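Local coordinates for protein myosin-I heavy chain (Dictyostelium discoideum, PDB 5EJR) that forms the second MyTH4-FERM tail module of a class VII actin-based motor with ATPase activity, which takes part in early phagocytosis and adhesion, at residues Ile54-Ala58 / Lys59-Lys63; Thr231-Glu234 / Ile235-Val239; Asp308-His311 / Leu312-Asp316; Val467-Asp471 / Asp472-Ile476. One frame throughout, in Å; residues are numbered along the deposited sequence. Where two conformers were deposited one is given.

Contact 1: Ile54-Ala58 / Lys59-Lys63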
loop_
_atom_site.group_PDB
_atom_site.type_symbol
_atom_site.label_atom_id
_atom_site.label_comp_id
_atom_site.label_asym_id
_atom_site.label_seq_id
_atom_site.Cartn_x
_atom_site.Cartn_y
_atom_site.Cartn_z
ATOM N N ILE A 54 4.847 -13.113 -31.695
ATOM C CA ILE A 54 4.778 -11.993 -32.635
ATOM C C ILE A 54 6.188 -11.701 -33.161
ATOM O O ILE A 54 7.156 -11.780 -32.401
ATOM C CB ILE A 54 4.096 -10.753 -31.976
ATOM C CG1 ILE A 54 2.596 -11.025 -31.725
ATOM C CG2 ILE A 54 4.285 -9.455 -32.795
ATOM C CD1 ILE A 54 1.965 -10.169 -30.624
ATOM N N GLU A 55 6.302 -11.386 -34.464
ATOM C CA GLU A 55 7.590 -11.030 -35.042
ATOM C C GLU A 55 7.915 -9.632 -34.537
ATOM O O GLU A 55 7.140 -8.686 -34.754
ATOM C CB GLU A 55 7.565 -11.065 -36.579
ATOM C CG GLU A 55 8.943 -10.882 -37.201
ATOM C CD GLU A 55 8.958 -10.823 -38.715
ATOM O OE1 GLU A 55 9.108 -11.896 -39.343
ATOM O OE2 GLU A 55 8.813 -9.712 -39.277
ATOM N N MET A 56 9.027 -9.532 -33.802
ATOM C CA MET A 56 9.536 -8.284 -33.235
ATOM C C MET A 56 11.048 -8.389 -33.050
ATOM O O MET A 56 11.609 -9.468 -33.258
ATOM C CB MET A 56 8.830 -7.954 -31.905
ATOM C CG MET A 56 9.028 -8.999 -30.835
ATOM S SD MET A 56 7.701 -8.957 -29.614
ATOM C CE MET A 56 8.407 -9.906 -28.428
ATOM N N GLU A 57 11.692 -7.271 -32.619
ATOM C CA GLU A 57 13.132 -7.134 -32.348
ATOM C C GLU A 57 13.591 -8.224 -31.389
ATOM O O GLU A 57 12.814 -8.627 -30.526
ATOM C CB GLU A 57 13.447 -5.746 -31.758
ATOM C CG GLU A 57 13.053 -4.577 -32.651
ATOM C CD GLU A 57 11.656 -4.027 -32.420
ATOM O OE1 GLU A 57 10.678 -4.666 -32.873
ATOM O OE2 GLU A 57 11.541 -2.946 -31.797
ATOM N N ALA A 58 14.841 -8.702 -31.544
ATOM C CA ALA A 58 15.428 -9.786 -30.743
ATOM C C ALA A 58 15.606 -9.471 -29.255
ATOM O O ALA A 58 15.702 -10.400 -28.445
ATOM C CB ALA A 58 16.744 -10.233 -31.349
ATOM N N LYS A 59 15.676 -8.174 -28.898
ATOM C CA LYS A 59 15.789 -7.714 -27.505
ATOM C C LYS A 59 14.443 -8.037 -26.791
ATOM O O LYS A 59 14.436 -8.593 -25.689
ATOM C CB LYS A 59 16.042 -6.195 -27.481
ATOM C CG LYS A 59 16.506 -5.650 -26.147
ATOM C CD LYS A 59 16.617 -4.144 -26.224
ATOM C CE LYS A 59 17.542 -3.622 -25.164
ATOM N NZ LYS A 59 17.761 -2.157 -25.292
ATOM N N LEU A 60 13.323 -7.710 -27.468
ATOM C CA LEU A 60 11.950 -7.930 -27.002
ATOM C C LEU A 60 11.572 -9.408 -26.987
ATOM O O LEU A 60 10.871 -9.846 -26.064
ATOM C CB LEU A 60 10.952 -7.122 -27.853
ATOM C CG LEU A 60 11.094 -5.599 -27.783
ATOM C CD1 LEU A 60 10.311 -4.924 -28.882
ATOM C CD2 LEU A 60 10.741 -5.054 -26.404
ATOM N N SER A 61 12.048 -10.179 -27.995
ATOM C CA SER A 61 11.784 -11.617 -28.115
ATOM C C SER A 61 12.416 -12.397 -26.970
ATOM O O SER A 61 11.830 -13.375 -26.513
ATOM C CB SER A 61 12.296 -12.165 -29.448
ATOM O OG SER A 61 12.073 -11.261 -30.517
ATOM N N LYS A 62 13.614 -11.970 -26.511
ATOM C CA LYS A 62 14.332 -12.616 -25.406
ATOM C C LYS A 62 13.535 -12.504 -24.106
ATOM O O LYS A 62 13.460 -13.478 -23.360
ATOM C CB LYS A 62 15.744 -12.034 -25.249
ATOM C CG LYS A 62 16.671 -12.877 -24.366
ATOM C CD LYS A 62 18.006 -12.179 -24.128
ATOM C CE LYS A 62 18.855 -12.868 -23.085
ATOM N NZ LYS A 62 19.507 -14.097 -23.610
ATOM N N LYS A 63 12.917 -11.328 -23.862
ATOM C CA LYS A 63 12.083 -11.055 -22.682
ATOM C C LYS A 63 10.756 -11.838 -22.785
ATOM O O LYS A 63 10.210 -12.262 -21.765
ATOM C CB LYS A 63 11.785 -9.551 -22.559
ATOM C CG LYS A 63 12.990 -8.676 -22.236
ATOM C CD LYS A 63 12.604 -7.207 -22.250
ATOM C CE LYS A 63 13.810 -6.309 -22.152
ATOM N NZ LYS A 63 13.440 -4.952 -21.670
#
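Met56 lays its thioether arm across the side chain of Leu60 at about a right angle, on the loop that runs into helix 58-75. Its CG sits between the backbone N and the carbonyl carbon (chi1 61°), and the extended chain beyond carries Met56 CE to 3.8 Å from Leu60 CB and 3.4 Å from Leu60 O. A long, unbranched methionine suits this reach, because its methyl arrives from a residue that is itself outside the helix. Shortening it to an alanine here would probably open a gap beside Leu60 CB and also lose the touch on Leu103 and Glu106. Glu57, bent at chi2 (91°), instead runs alongside Leu60 and brings OE2 to 3.7 Å from Leu60 CD1, a contact with the leucine methyl rather than a polar bond.

Glu57 O is gripped twice by Ser61. The backbone N of Ser61 reaches Glu57 O at 3.1 Å in the carbonyl plane, while Ser61 OG comes from above that plane at 2.7 Å. Serine suits this buried place: its short hydroxyl folds back onto the carbonyl one turn earlier. Lys62 N follows with a bond to Ala58 O at 3.3 Å. Glu57 occupies the N-cap position, and the arrangement is the N-terminal end of a helix, with the residues that lead into it, in the helical MyTH4 domain.

Contact 2: Thr231-Glu234 / Ile235-Val239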
loop_
_atom_site.group_PDB
_atom_site.type_symbol
_atom_site.label_atom_id
_atom_site.label_comp_id
_atom_site.label_asym_id
_atom_site.label_seq_id
_atom_site.Cartn_x
_atom_site.Cartn_y
_atom_site.Cartn_z
ATOM N N THR A 231 -8.410 3.099 -3.086
ATOM C CA THR A 231 -7.258 3.849 -2.578
ATOM C C THR A 231 -7.202 3.764 -1.048
ATOM O O THR A 231 -8.207 3.474 -0.377
ATOM C CB THR A 231 -7.310 5.318 -2.992
ATOM O OG1 THR A 231 -8.458 5.917 -2.393
ATOM C CG2 THR A 231 -7.267 5.524 -4.499
ATOM N N ILE A 232 -6.038 4.089 -0.485
ATOM C CA ILE A 232 -5.831 4.121 0.962
ATOM C C ILE A 232 -6.747 5.193 1.599
ATOM O O ILE A 232 -7.282 4.968 2.687
ATOM C CB ILE A 232 -4.308 4.286 1.240
ATOM C CG1 ILE A 232 -3.560 2.992 0.801
ATOM C CG2 ILE A 232 -3.984 4.693 2.714
ATOM C CD1 ILE A 232 -3.710 1.688 1.705
ATOM N N ARG A 233 -7.022 6.292 0.857
ATOM C CA ARG A 233 -7.910 7.354 1.344
ATOM C C ARG A 233 -9.320 6.837 1.530
ATOM O O ARG A 233 -9.929 7.114 2.566
ATOM C CB ARG A 233 -7.891 8.596 0.447
ATOM C CG ARG A 233 -8.730 9.776 0.976
ATOM C CD ARG A 233 -8.155 10.408 2.254
ATOM N NE ARG A 233 -8.872 9.991 3.464
ATOM C CZ ARG A 233 -8.485 10.268 4.711
ATOM N NH1 ARG A 233 -7.356 10.933 4.933
ATOM N NH2 ARG A 233 -9.209 9.862 5.741
ATOM N N GLU A 234 -9.823 6.048 0.559
ATOM C CA GLU A 234 -11.163 5.444 0.621
ATOM C C GLU A 234 -11.300 4.439 1.755
ATOM O O GLU A 234 -12.319 4.477 2.438
ATOM C CB GLU A 234 -11.579 4.812 -0.734
ATOM C CG GLU A 234 -11.731 5.838 -1.853
ATOM C CD GLU A 234 -11.771 5.304 -3.278
ATOM O OE1 GLU A 234 -11.213 4.211 -3.534
ATOM O OE2 GLU A 234 -12.328 6.007 -4.155
ATOM N N ILE A 235 -10.310 3.538 1.965
ATOM C CA ILE A 235 -10.393 2.601 3.087
ATOM C C ILE A 235 -10.288 3.320 4.428
ATOM O O ILE A 235 -10.928 2.871 5.372
ATOM C CB ILE A 235 -9.486 1.356 3.084
ATOM C CG1 ILE A 235 -8.012 1.710 2.865
ATOM C CG2 ILE A 235 -9.970 0.267 2.121
ATOM C CD1 ILE A 235 -7.105 0.896 3.769
ATOM N N THR A 236 -9.458 4.401 4.533
ATOM C CA THR A 236 -9.353 5.170 5.782
ATOM C C THR A 236 -10.744 5.740 6.091
ATOM O O THR A 236 -11.207 5.621 7.219
ATOM C CB THR A 236 -8.296 6.304 5.689
ATOM O OG1 THR A 236 -7.019 5.759 5.338
ATOM C CG2 THR A 236 -8.152 7.059 6.999
ATOM N N ASP A 237 -11.416 6.305 5.078
ATOM C CA ASP A 237 -12.756 6.879 5.217
ATOM C C ASP A 237 -13.798 5.875 5.711
ATOM O O ASP A 237 -14.554 6.179 6.642
ATOM C CB ASP A 237 -13.194 7.516 3.900
ATOM C CG ASP A 237 -12.505 8.827 3.612
ATOM O OD1 ASP A 237 -11.509 9.145 4.310
ATOM O OD2 ASP A 237 -12.949 9.536 2.682
ATOM N N THR A 238 -13.800 4.664 5.129
ATOM C CA THR A 238 -14.757 3.622 5.493
ATOM C C THR A 238 -14.501 3.075 6.899
ATOM O O THR A 238 -15.438 3.043 7.692
ATOM C CB THR A 238 -14.837 2.501 4.413
ATOM O OG1 THR A 238 -13.663 1.679 4.449
ATOM C CG2 THR A 238 -15.054 3.050 3.004
ATOM N N VAL A 239 -13.253 2.673 7.235
ATOM C CA VAL A 239 -13.018 2.132 8.589
ATOM C C VAL A 239 -13.282 3.160 9.673
ATOM O O VAL A 239 -13.714 2.791 10.755
ATOM C CB VAL A 239 -11.683 1.414 8.860
ATOM C CG1 VAL A 239 -11.652 0.034 8.244
ATOM C CG2 VAL A 239 -10.463 2.267 8.485
#
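Arg233 curls back over its own helix to hold Asp237, one turn further on. Its CB points away from residues 235-239, and CG stands opposite the backbone N (chi1 -176°); bends at chi2 (68°) and again at chi3 then turn the chain round. CD only approaches Asp237 OD1. Arg233 NE donates to Asp237 OD1 at 2.9 Å and Arg233 NH2 to the same oxygen at 2.8 Å, a side-on salt bridge in which OD1 lies near the guanidinium plane, though the carboxylate plane is turned 46° from it. Arg233 NH2 also meets Thr236 CG2 at 3.2 Å, and Thr236 CB lies over one guanidinium face. NH1 hydrogen-bonds to Phe253 O. A leucine in its place would probably leave the Asp237 carboxylate without its positive mate and Phe253 O without this donor.

At the N-terminal end of the helix, Thr231 (the N-cap) and Glu234 make a capping box: Glu234 N donates to Thr231 OG1 at 3.3 Å, and Thr231 N to Glu234 OE1 at 3.0 Å. Thr236 OG1 donates to Ile232 O at 2.8 Å, which gives the hydroxyl of this buried threonine an acceptor in its own helix.

In this ubiquitin-like lobe of the FERM domain, helix 232-243 rests Ile232, Ile235 and Thr236 on Ile255 of strand 253-259, Ile235 and Val239 on Ala224 of strand 221-225, and Ile232 and Ile235 on Ile274 of helix 274-283.

Contact 3: Asp308-His311 / Leu312-Asp316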
loop_
_atom_site.group_PDB
_atom_site.type_symbol
_atom_site.label_atom_id
_atom_site.label_comp_id
_atom_site.label_asym_id
_atom_site.label_seq_id
_atom_site.Cartn_x
_atom_site.Cartn_y
_atom_site.Cartn_z
ATOM N N ASP A 308 -8.172 25.431 27.493
ATOM C CA ASP A 308 -9.079 26.559 27.302
ATOM C C ASP A 308 -9.849 26.478 25.991
ATOM O O ASP A 308 -10.632 27.381 25.714
ATOM C CB ASP A 308 -8.339 27.895 27.465
ATOM C CG ASP A 308 -7.767 28.088 28.870
ATOM O OD1 ASP A 308 -8.525 27.942 29.848
ATOM O OD2 ASP A 308 -6.562 28.353 28.984
ATOM N N GLN A 309 -9.638 25.396 25.184
ATOM C CA GLN A 309 -10.357 25.166 23.921
ATOM C C GLN A 309 -10.725 23.684 23.820
ATOM O O GLN A 309 -10.540 23.046 22.767
ATOM C CB GLN A 309 -9.517 25.574 22.710
ATOM C CG GLN A 309 -8.887 26.950 22.781
ATOM C CD GLN A 309 -8.159 27.277 21.500
ATOM O OE1 GLN A 309 -7.530 26.428 20.856
ATOM N NE2 GLN A 309 -8.244 28.529 21.096
ATOM N N GLU A 310 -11.269 23.145 24.913
ATOM C CA GLU A 310 -11.600 21.713 25.059
ATOM C C GLU A 310 -12.475 21.154 23.951
ATOM O O GLU A 310 -12.226 20.032 23.521
ATOM C CB GLU A 310 -12.211 21.392 26.446
ATOM C CG GLU A 310 -13.609 21.944 26.682
ATOM C CD GLU A 310 -14.081 21.977 28.123
ATOM O OE1 GLU A 310 -13.432 22.666 28.944
ATOM O OE2 GLU A 310 -15.134 21.364 28.418
ATOM N N HIS A 311 -13.497 21.921 23.498
ATOM C CA HIS A 311 -14.431 21.488 22.440
ATOM C C HIS A 311 -13.728 21.085 21.141
ATOM O O HIS A 311 -14.213 20.200 20.440
ATOM C CB HIS A 311 -15.485 22.583 22.143
ATOM C CG HIS A 311 -14.881 23.908 21.825
ATOM N ND1 HIS A 311 -14.507 24.783 22.825
ATOM C CD2 HIS A 311 -14.739 24.520 20.634
ATOM C CE1 HIS A 311 -14.107 25.879 22.203
ATOM N NE2 HIS A 311 -14.222 25.762 20.890
ATOM N N LEU A 312 -12.611 21.732 20.804
ATOM C CA LEU A 312 -11.878 21.406 19.579
ATOM C C LEU A 312 -11.347 19.974 19.634
ATOM O O LEU A 312 -11.094 19.350 18.601
ATOM C CB LEU A 312 -10.729 22.413 19.317
ATOM C CG LEU A 312 -11.144 23.877 19.177
ATOM C CD1 LEU A 312 -9.921 24.776 19.035
ATOM C CD2 LEU A 312 -12.161 24.076 17.949
ATOM N N TRP A 313 -11.173 19.468 20.852
ATOM C CA TRP A 313 -10.617 18.132 21.035
ATOM C C TRP A 313 -11.677 17.109 21.457
ATOM O O TRP A 313 -11.586 15.953 21.072
ATOM C CB TRP A 313 -9.542 18.227 22.126
ATOM C CG TRP A 313 -8.406 19.132 21.761
ATOM C CD1 TRP A 313 -8.392 20.499 21.799
ATOM C CD2 TRP A 313 -7.133 18.730 21.251
ATOM N NE1 TRP A 313 -7.175 20.971 21.363
ATOM C CE2 TRP A 313 -6.358 19.904 21.089
ATOM C CE3 TRP A 313 -6.528 17.477 21.009
ATOM C CZ2 TRP A 313 -5.021 19.867 20.664
ATOM C CZ3 TRP A 313 -5.217 17.447 20.564
ATOM C CH2 TRP A 313 -4.474 18.632 20.409
ATOM N N THR A 314 -12.653 17.525 22.273
ATOM C CA THR A 314 -13.627 16.594 22.830
ATOM C C THR A 314 -15.005 16.519 22.121
ATOM O O THR A 314 -15.709 15.544 22.379
ATOM C CB THR A 314 -13.819 16.891 24.305
ATOM O OG1 THR A 314 -14.420 18.164 24.379
ATOM C CG2 THR A 314 -12.493 16.805 25.137
ATOM N N ASP A 315 -15.404 17.499 21.255
ATOM C CA ASP A 315 -16.715 17.420 20.563
ATOM C C ASP A 315 -16.956 16.064 19.901
ATOM O O ASP A 315 -18.029 15.505 20.041
ATOM C CB ASP A 315 -16.912 18.547 19.538
ATOM C CG ASP A 315 -17.347 19.861 20.163
ATOM O OD1 ASP A 315 -17.531 19.901 21.402
ATOM O OD2 ASP A 315 -17.468 20.854 19.420
ATOM N N ASP A 316 -15.949 15.534 19.204
ATOM C CA ASP A 316 -15.989 14.194 18.675
ATOM C C ASP A 316 -15.312 13.351 19.762
ATOM O O ASP A 316 -14.079 13.278 19.787
ATOM C CB ASP A 316 -15.246 14.092 17.330
ATOM C CG ASP A 316 -15.395 12.748 16.636
ATOM O OD1 ASP A 316 -15.657 11.755 17.327
ATOM O OD2 ASP A 316 -15.146 12.680 15.411
HETATM O O HOH W 1 -6.494 23.847 21.337
#
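Gln309 O accepts from Leu312 N at 3.1 Å, which starts a single helical turn, 311-314, in the central lobe of the FERM domain. The next carbonyl is shared: Glu310 O takes Trp313 N from above its plane at 2.9 Å and Thr314 N in its plane at 2.8 Å, combining a three-residue and a four-residue reach. His311 O then receives Asp315 N.

Leu312 touches two polar side chains. Its CD1 meets Gln309 OE1 at 3.4 Å, and its CD2 lies 3.7 Å from His311 CD2. His311 CG sits between its backbone N and carbonyl carbon (chi1 54°), which lays the ring alongside Leu312. Asp315 folds back so that OD1 comes to 3.5 Å from His311 CB. Asp316 suits the N-cap before helix 317-332, where its OD1 accepts from Cys319 N. Trp313 is the buried member and packs on Phe320 of that helix, while Thr314 touches Leu407 of helix 402-416.

The indole has a polar need even so, and one water meets it. Lying at the ring edge, near its plane, the water accepts from Trp313 NE1 at 3.0 Å and donates to Gln309 OE1 at 2.8 Å.

Contact 4: Val467-Asp471 / Asp472-Ile476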
loop_
_atom_site.group_PDB
_atom_site.type_symbol
_atom_site.label_atom_id
_atom_site.label_comp_id
_atom_site.label_asym_id
_atom_site.label_seq_id
_atom_site.Cartn_x
_atom_site.Cartn_y
_atom_site.Cartn_z
ATOM N N VAL A 467 7.072 23.552 -3.677
ATOM C CA VAL A 467 7.787 22.312 -3.418
ATOM C C VAL A 467 7.921 21.537 -4.718
ATOM O O VAL A 467 7.133 21.743 -5.646
ATOM C CB VAL A 467 7.172 21.449 -2.285
ATOM C CG1 VAL A 467 7.262 22.161 -0.942
ATOM C CG2 VAL A 467 5.741 21.027 -2.613
ATOM N N ALA A 468 8.882 20.621 -4.764
ATOM C CA ALA A 468 9.111 19.759 -5.920
ATOM C C ALA A 468 9.564 18.407 -5.450
ATOM O O ALA A 468 10.152 18.288 -4.367
ATOM C CB ALA A 468 10.166 20.361 -6.837
ATOM N N PHE A 469 9.314 17.391 -6.285
ATOM C CA PHE A 469 9.654 16.007 -5.996
ATOM C C PHE A 469 10.351 15.311 -7.149
ATOM O O PHE A 469 10.092 15.602 -8.321
ATOM C CB PHE A 469 8.351 15.240 -5.656
ATOM C CG PHE A 469 7.586 15.766 -4.461
ATOM C CD1 PHE A 469 7.885 15.327 -3.174
ATOM C CD2 PHE A 469 6.562 16.703 -4.622
ATOM C CE1 PHE A 469 7.166 15.806 -2.072
ATOM C CE2 PHE A 469 5.875 17.209 -3.515
ATOM C CZ PHE A 469 6.205 16.782 -2.248
ATOM N N THR A 470 11.235 14.370 -6.809
ATOM C CA THR A 470 11.882 13.461 -7.760
ATOM C C THR A 470 11.658 12.070 -7.171
ATOM O O THR A 470 11.135 11.973 -6.057
ATOM C CB THR A 470 13.382 13.740 -8.062
ATOM O OG1 THR A 470 14.208 13.209 -7.030
ATOM C CG2 THR A 470 13.710 15.214 -8.353
ATOM N N ASP A 471 12.025 10.995 -7.900
ATOM C CA ASP A 471 11.882 9.632 -7.358
ATOM C C ASP A 471 12.736 9.383 -6.085
ATOM O O ASP A 471 12.427 8.471 -5.335
ATOM C CB ASP A 471 12.128 8.541 -8.421
ATOM C CG ASP A 471 13.266 8.784 -9.408
ATOM O OD1 ASP A 471 14.043 9.755 -9.208
ATOM O OD2 ASP A 471 13.371 8.011 -10.387
ATOM N N ASP A 472 13.736 10.225 -5.807
ATOM C CA ASP A 472 14.566 10.063 -4.616
ATOM C C ASP A 472 14.768 11.371 -3.797
ATOM O O ASP A 472 15.613 11.393 -2.884
ATOM C CB ASP A 472 15.922 9.411 -4.995
ATOM C CG ASP A 472 16.821 10.238 -5.897
ATOM O OD1 ASP A 472 16.384 11.329 -6.344
ATOM O OD2 ASP A 472 17.963 9.795 -6.162
ATOM N N THR A 473 14.020 12.460 -4.113
ATOM C CA THR A 473 14.179 13.698 -3.336
ATOM C C THR A 473 12.888 14.452 -3.087
ATOM O O THR A 473 11.933 14.342 -3.851
ATOM C CB THR A 473 15.187 14.703 -3.958
ATOM O OG1 THR A 473 14.646 15.220 -5.174
ATOM C CG2 THR A 473 16.601 14.138 -4.173
ATOM N N PHE A 474 12.905 15.276 -2.035
ATOM C CA PHE A 474 11.879 16.254 -1.706
ATOM C C PHE A 474 12.603 17.603 -1.691
ATOM O O PHE A 474 13.692 17.717 -1.134
ATOM C CB PHE A 474 11.163 15.921 -0.380
ATOM C CG PHE A 474 10.307 17.007 0.227
ATOM C CD1 PHE A 474 9.335 17.655 -0.522
ATOM C CD2 PHE A 474 10.451 17.360 1.562
ATOM C CE1 PHE A 474 8.533 18.648 0.048
ATOM C CE2 PHE A 474 9.653 18.355 2.126
ATOM C CZ PHE A 474 8.688 18.978 1.375
ATOM N N CYS A 475 12.019 18.614 -2.344
ATOM C CA CYS A 475 12.617 19.940 -2.465
ATOM C C CYS A 475 11.644 21.053 -2.062
ATOM O O CYS A 475 10.500 21.034 -2.505
ATOM C CB CYS A 475 13.132 20.145 -3.890
ATOM S SG CYS A 475 13.817 21.789 -4.196
ATOM N N ILE A 476 12.105 22.034 -1.254
ATOM C CA ILE A 476 11.311 23.207 -0.821
ATOM C C ILE A 476 11.965 24.484 -1.372
ATOM O O ILE A 476 13.164 24.659 -1.222
ATOM C CB ILE A 476 11.004 23.306 0.722
ATOM C CG1 ILE A 476 12.273 23.384 1.584
ATOM C CG2 ILE A 476 10.094 22.148 1.194
ATOM C CD1 ILE A 476 12.003 23.816 3.073
#
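Phe469 and Phe474 lie side by side, a non-hydrogen-bonded pair of two antiparallel strands, and their rings form the dense part of this hairpin. Phe469 CE1 comes to 3.2 Å from Phe474 CD1, a tight approach. The planes are only 20° apart, but the rings are displaced past each other, with centroids 5.2 Å apart, and so barely overlap. Different first torsions allow this: CG of Phe469 lies beside its backbone N (chi1 -60°), whereas CG of Phe474 lies opposite its own (chi1 167°). On the same face Val467 CG1 packs 3.5 Å from Ile476 CG2. Large apolar residues suit this face, because helix 494-505 lies against it: Tyr501 touches Val467, and His494, Ile497 and Ala498 touch Phe469.

The other face is slighter. Ala468 and Cys475, a hydrogen-bonded pair, bring only their CB atoms near, 4.2 Å apart, and the alanine is exposed. Beyond them the chain reverses at Asp471 and Asp472, both exposed, where charged side chains can reach solvent. Their OD1 atoms are 4.0 Å apart, a closeness of like charges that solvent probably screens at this exposed turn. Two threonines brace the turn: Thr470 OG1 and Thr473 OG1 share a hydrogen bond of 2.8 Å, and Asp472 N donates to Thr470 OG1 at 3.3 Å, while Thr470 N bonds to Thr473 O at 3.0 Å.

Strand 473-477 pairs onward with strand 486-490. This is a beta hairpin with a tight turn at Asp471 and Asp472, within the small sheet that the C-terminal helix packs against in the PH/PTB-like third lobe of a FERM domain.

Overall arrangement
From the N terminus the four contacts come in series; none nests in or crosses another, since each joins neighbouring residues. Contact 1 leads a loop into helix 58-75 of the MyTH4 domain. Contact 2 opens helix 232-243 in the ubiquitin-like lobe, and contact 3 makes the short turn that enters the central FERM lobe. Contact 4 closes a hairpin in the PTB-like lobe. Contacts 1 and 3 lie on opposite sides of the chain's centre, their own centres about 65 Å apart, whereas the centres of contacts 2 and 3 are about 25 Å apart. Asp316 links these two regions by bonding to Ser246 and Ser249, which follow helix 232-243.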